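Extracellular solute-binding protein (Bordetella parapertussis, PDB 3PU5) probably serves as a periplasmic binding protein that captures a small solute, perhaps a polyamine, for an ABC-type uptake system. Local coordinates at residues 80-85 / 254-259. Sequence-based numbering, arbitrary orientation.
Sequences AQVDEK and LAKAFM
Val82 puts both of its methyl groups against helix 252-262, and this is the closer-packed, buried part of the contact. Val82 CG2 lies 4.3 Å from CE of selenomethionine Met259, whose fully extended chain (chi1 -175°) carries its terminal methyl to the valine. Val82 CG1 lies 4.3 Å from CG of Lys256, so the two branches are divided between two residues one helical turn apart. Both are ordinary van der Waals contacts. Val246 of strand 238-246 touches both Val82 and Lys256. Ala80 also forms a backbone hydrogen bond with Val246. The contact thus joins the loop after helix 67-75 to helix 252-262 beside the antiparallel sheet, in what is probably a type II periplasmic-binding fold. The other side is polar and more open to solvent. The Lys256 chain, extended beyond CG, runs across the direction of the loop towards Gln81, and its CE passes 4.0 Å from O of Gln81. One water accepts a weak hydrogen bond from Lys256 NZ and donates to O of Gln81 at 3.1 Å.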
# COMPACT_ATOMS: atom_id res chain seq x y z
N ALA A 80 -10.55 6.81 17.85
CA ALA A 80 -11.92 6.55 18.26
C ALA A 80 -12.51 5.36 17.51
O ALA A 80 -12.15 5.10 16.37
CB ALA A 80 -12.79 7.80 18.07
N GLN A 81 -13.42 4.65 18.16
CA GLN A 81 -14.13 3.56 17.51
C GLN A 81 -15.01 4.08 16.37
O GLN A 81 -15.63 5.14 16.48
CB GLN A 81 -14.98 2.78 18.53
CG GLN A 81 -16.07 3.63 19.20
CD GLN A 81 -16.80 2.90 20.33
OE1 GLN A 81 -17.62 2.00 20.09
NE2 GLN A 81 -16.51 3.30 21.57
N VAL A 82 -15.03 3.35 15.26
CA VAL A 82 -15.89 3.69 14.15
C VAL A 82 -16.52 2.43 13.59
O VAL A 82 -15.92 1.35 13.63
CB VAL A 82 -15.13 4.42 13.01
CG1 VAL A 82 -14.71 5.83 13.44
CG2 VAL A 82 -13.91 3.61 12.55
N ASP A 83 -17.74 2.56 13.07
CA ASP A 83 -18.41 1.44 12.42
C ASP A 83 -19.44 1.94 11.41
O ASP A 83 -19.54 3.13 11.14
CB ASP A 83 -19.08 0.52 13.46
CG ASP A 83 -20.11 1.24 14.31
OD1 ASP A 83 -20.79 2.16 13.80
OD2 ASP A 83 -20.26 0.86 15.49
N GLU A 84 -20.20 1.00 10.86
CA GLU A 84 -21.18 1.31 9.82
C GLU A 84 -22.29 2.26 10.27
O GLU A 84 -22.91 2.92 9.44
CB GLU A 84 -21.76 0.00 9.27
CG GLU A 84 -20.64 -0.90 8.75
CD GLU A 84 -21.06 -2.34 8.57
OE1 GLU A 84 -22.28 -2.64 8.66
OE2 GLU A 84 -20.16 -3.18 8.34
N LYS A 85 -22.54 2.34 11.57
CA LYS A 85 -23.51 3.30 12.10
C LYS A 85 -22.97 4.71 11.97
O LYS A 85 -23.64 5.60 11.44
CB LYS A 85 -23.82 3.01 13.57
CG LYS A 85 -24.73 1.82 13.81
CD LYS A 85 -23.96 0.60 14.31
CE LYS A 85 -23.24 -0.13 13.18
NZ LYS A 85 -22.74 -1.48 13.60
N LEU A 254 -17.29 15.67 13.05
CA LEU A 254 -16.83 16.18 11.76
C LEU A 254 -15.80 15.23 11.13
O LEU A 254 -15.82 15.00 9.92
CB LEU A 254 -16.22 17.58 11.93
CG LEU A 254 -17.13 18.61 12.59
CD1 LEU A 254 -16.54 20.01 12.48
CD2 LEU A 254 -18.51 18.56 11.96
N ALA A 255 -14.91 14.69 11.95
CA ALA A 255 -13.90 13.74 11.50
C ALA A 255 -14.54 12.48 10.90
O ALA A 255 -14.13 12.02 9.84
CB ALA A 255 -12.97 13.37 12.65
N LYS A 256 -15.56 11.94 11.58
CA LYS A 256 -16.29 10.78 11.07
C LYS A 256 -16.98 11.13 9.75
O LYS A 256 -17.07 10.30 8.85
CB LYS A 256 -17.32 10.28 12.10
CG LYS A 256 -16.71 9.61 13.33
CD LYS A 256 -17.78 9.30 14.38
CE LYS A 256 -17.19 8.69 15.63
NZ LYS A 256 -18.23 8.52 16.69
N ALA A 257 -17.45 12.36 9.66
CA ALA A 257 -18.10 12.83 8.45
C ALA A 257 -17.10 12.91 7.30
O ALA A 257 -17.39 12.49 6.18
CB ALA A 257 -18.76 14.18 8.68
N PHE A 258 -15.91 13.44 7.58
CA PHE A 258 -14.87 13.44 6.55
C PHE A 258 -14.49 12.01 6.15
O PHE A 258 -14.38 11.69 4.96
CB PHE A 258 -13.62 14.21 7.00
CG PHE A 258 -12.50 14.14 6.01
CD1 PHE A 258 -12.52 14.93 4.87
CD2 PHE A 258 -11.46 13.23 6.17
CE1 PHE A 258 -11.50 14.83 3.91
CE2 PHE A 258 -10.44 13.13 5.23
CZ PHE A 258 -10.46 13.93 4.10
N MSE A 259 -14.28 11.15 7.14
CA MSE A 259 -13.89 9.78 6.84
C MSE A 259 -14.97 9.10 5.99
O MSE A 259 -14.67 8.38 5.04
CB MSE A 259 -13.66 9.00 8.13
CG MSE A 259 -13.14 7.59 7.92
SE MSE A 259 -12.63 6.78 9.64
CE MSE A 259 -12.04 5.03 8.98
O HOH W 1 -18.75 5.16 16.30